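Local coordinates for protein transketolase (Campylobacter jejuni, PDB 3M6L) that is a thiamine diphosphate-dependent enzyme of the transketolase family, working as a dimer that holds its cofactor between two subunits, at residues 163-168 with 391-396. Residues are numbered along the deposited sequence; the frame is centred on the assembly and turned at random.
With TPP (thiamine diphosphate), chain C.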
loop_
_atom_site.group_PDB
_atom_site.type_symbol
_atom_site.label_atom_id
_atom_site.label_comp_id
_atom_site.label_asym_id
_atom_site.label_seq_id
_atom_site.Cartn_x
_atom_site.Cartn_y
_atom_site.Cartn_z
ATOM N N SER A 163 4.763 -7.483 -8.470
ATOM C CA SER A 163 5.516 -8.378 -9.383
ATOM C C SER A 163 5.474 -7.925 -10.832
ATOM O O SER A 163 6.543 -7.827 -11.491
ATOM C CB SER A 163 5.087 -9.871 -9.269
ATOM O OG SER A 163 3.821 -10.172 -9.778
ATOM N N TYR A 164 4.266 -7.521 -11.276
ATOM C CA TYR A 164 4.043 -7.050 -12.636
ATOM C C TYR A 164 4.816 -5.750 -12.818
ATOM O O TYR A 164 5.420 -5.511 -13.828
ATOM C CB TYR A 164 2.586 -6.812 -12.952
ATOM C CG TYR A 164 1.637 -7.957 -12.818
ATOM C CD1 TYR A 164 1.174 -8.630 -13.962
ATOM C CD2 TYR A 164 1.062 -8.281 -11.618
ATOM C CE1 TYR A 164 0.284 -9.631 -13.841
ATOM C CE2 TYR A 164 0.126 -9.290 -11.491
ATOM C CZ TYR A 164 -0.310 -9.935 -12.635
ATOM O OH TYR A 164 -1.204 -10.906 -12.556
ATOM N N GLU A 165 4.738 -4.824 -11.823
ATOM C CA GLU A 165 5.479 -3.530 -11.865
ATOM C C GLU A 165 6.952 -3.776 -12.061
ATOM O O GLU A 165 7.602 -3.147 -12.912
ATOM C CB GLU A 165 5.234 -2.728 -10.556
ATOM C CG GLU A 165 3.824 -2.188 -10.336
ATOM C CD GLU A 165 3.768 -1.402 -9.011
ATOM O OE1 GLU A 165 4.843 -1.123 -8.391
ATOM O OE2 GLU A 165 2.641 -0.996 -8.620
ATOM N N ALA A 166 7.540 -4.626 -11.202
ATOM C CA ALA A 166 8.985 -4.845 -11.246
ATOM C C ALA A 166 9.423 -5.573 -12.505
ATOM O O ALA A 166 10.437 -5.163 -13.038
ATOM C CB ALA A 166 9.441 -5.601 -9.998
ATOM N N CYS A 167 8.657 -6.523 -12.954
ATOM C CA CYS A 167 9.011 -7.266 -14.203
ATOM C C CYS A 167 8.904 -6.362 -15.439
ATOM O O CYS A 167 9.724 -6.443 -16.416
ATOM C CB CYS A 167 8.207 -8.497 -14.300
ATOM S SG CYS A 167 8.763 -9.733 -13.017
ATOM N N SER A 168 7.952 -5.426 -15.408
ATOM C CA SER A 168 7.859 -4.401 -16.480
ATOM C C SER A 168 9.164 -3.677 -16.623
ATOM O O SER A 168 9.745 -3.499 -17.712
ATOM C CB SER A 168 6.685 -3.424 -16.166
ATOM O OG SER A 168 6.423 -2.545 -17.241
ATOM N N GLY A 391 8.620 5.165 -13.458
ATOM C CA GLY A 391 7.294 5.162 -13.928
ATOM C C GLY A 391 6.291 5.285 -12.771
ATOM O O GLY A 391 6.706 5.572 -11.623
ATOM N N ILE A 392 5.022 4.959 -13.070
ATOM C CA ILE A 392 3.974 5.078 -12.036
ATOM C C ILE A 392 3.905 3.739 -11.279
ATOM O O ILE A 392 2.929 2.973 -11.439
ATOM C CB ILE A 392 2.643 5.553 -12.629
ATOM C CG1 ILE A 392 2.737 6.872 -13.402
ATOM C CG2 ILE A 392 1.684 5.925 -11.464
ATOM C CD1 ILE A 392 3.281 6.779 -14.889
ATOM N N ARG A 393 4.915 3.470 -10.426
ATOM C CA ARG A 393 5.185 2.134 -9.825
ATOM C C ARG A 393 5.788 2.440 -8.470
ATOM O O ARG A 393 6.917 2.051 -8.166
ATOM C CB ARG A 393 6.220 1.343 -10.662
ATOM C CG ARG A 393 5.796 1.120 -12.118
ATOM C CD ARG A 393 6.791 0.218 -12.753
ATOM N NE ARG A 393 6.550 -0.063 -14.179
ATOM C CZ ARG A 393 7.077 0.626 -15.180
ATOM N NH1 ARG A 393 7.965 1.623 -15.002
ATOM N NH2 ARG A 393 6.842 0.184 -16.445
ATOM N N GLU A 394 5.022 3.128 -7.571
ATOM C CA GLU A 394 5.552 3.468 -6.280
ATOM C C GLU A 394 6.047 2.239 -5.538
ATOM O O GLU A 394 7.109 2.285 -4.891
ATOM C CB GLU A 394 4.526 4.221 -5.428
ATOM C CG GLU A 394 4.092 5.547 -5.971
ATOM C CD GLU A 394 2.977 5.481 -6.983
ATOM O OE1 GLU A 394 2.449 4.336 -7.175
ATOM O OE2 GLU A 394 2.603 6.560 -7.493
ATOM N N HIS A 395 5.258 1.155 -5.469
ATOM C CA HIS A 395 5.654 0.049 -4.639
ATOM C C HIS A 395 6.905 -0.659 -5.132
ATOM O O HIS A 395 7.820 -0.935 -4.366
ATOM C CB HIS A 395 4.528 -0.936 -4.576
ATOM C CG HIS A 395 4.474 -1.892 -3.442
ATOM N ND1 HIS A 395 5.288 -1.951 -2.341
ATOM C CD2 HIS A 395 3.481 -2.800 -3.246
ATOM C CE1 HIS A 395 4.823 -2.920 -1.548
ATOM N NE2 HIS A 395 3.758 -3.450 -2.102
ATOM N N ALA A 396 6.979 -0.941 -6.430
ATOM C CA ALA A 396 8.129 -1.569 -6.984
ATOM C C ALA A 396 9.384 -0.662 -6.865
ATOM O O ALA A 396 10.478 -1.122 -6.577
ATOM C CB ALA A 396 7.891 -1.985 -8.425
HETATM N "N1'" TPP C . 0.650 8.005 -8.181
HETATM C "C2'" TPP C . -0.647 7.736 -8.043
HETATM C CM2 TPP C . -1.010 6.411 -7.401
HETATM N "N3'" TPP C . -1.689 8.524 -8.390
HETATM C "C4'" TPP C . -1.440 9.745 -8.871
HETATM N "N4'" TPP C . -2.474 10.507 -9.146
HETATM C "C5'" TPP C . -0.008 10.131 -9.111
HETATM C "C6'" TPP C . 0.976 9.220 -8.732
HETATM C "C7'" TPP C . 0.363 11.522 -9.754
HETATM N N3 TPP C . -0.021 11.518 -11.259
HETATM C C2 TPP C . -1.163 11.981 -11.903
HETATM S S1 TPP C . -1.389 11.678 -13.635
HETATM C C5 TPP C . 0.220 10.976 -13.595
HETATM C C4 TPP C . 0.752 10.957 -12.222
HETATM C CM4 TPP C . 2.055 10.298 -11.994
HETATM C C6 TPP C . 0.962 10.409 -14.781
HETATM C C7 TPP C . 0.556 10.865 -16.174
HETATM O O7 TPP C . -0.415 9.921 -16.381
HETATM P PA TPP C . -1.260 9.574 -17.611
HETATM O O1A TPP C . -2.100 8.491 -17.090
HETATM O O2A TPP C . -0.278 9.202 -18.697
HETATM O O3A TPP C . -1.990 10.923 -17.931
HETATM P PB TPP C . -2.020 12.008 -19.121
HETATM O O1B TPP C . -3.422 12.463 -19.154
HETATM O O2B TPP C . -1.477 11.419 -20.392
HETATM O O3B TPP C . -1.039 13.083 -18.789
HETATM O O HOH W 1 2.658 0.907 -6.793
#
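Glu-165 and Arg-393 reach past each other in opposite directions, each ending on the other's segment without the charged groups meeting; the carboxylate and guanidinium planes stand 62° apart. The carboxylate of Glu-165, carried on an extended chain (chi2 -179°), arrives at the first turn of helix 394-407. There its OE1 accepts the backbone N-H of Ala-396 at 2.9 Å from N, the donor lying nearly in line with the C-O bond. A water whose O lies 2.6 Å from Glu-165 OE2 donates to it and accepts the N-H of His-395. The negative charge would probably be favoured by the positive end of the helix dipole. OE2 also binds Gly-161 N of the second subunit. Running the other way, Arg-393, the N-cap residue, is extended from CG to NE, which lays its CD 3.5 Å from Glu-165 O, and its NH2 donates to Ser-168 OG at 2.9 Å, tilted 29° from the guanidinium plane. NH2 is also hydrogen-bonded to Ala-196 O, and Ser-168 OG to Glu-199, both of the second subunit. Ala-396 CB packs 3.5 Å from Glu-165 CB. Next in sequence, Glu-394 turns from this interface to the cofactor, its OE2 2.5 Å from N1' of thiamine diphosphate, which is also hydrogen-bonded to His-259 of the second subunit. The contact thus joins helix 161-172 to the start of helix 394-407, just after strand 387-389, with helices 121-140 and 421-434 alongside.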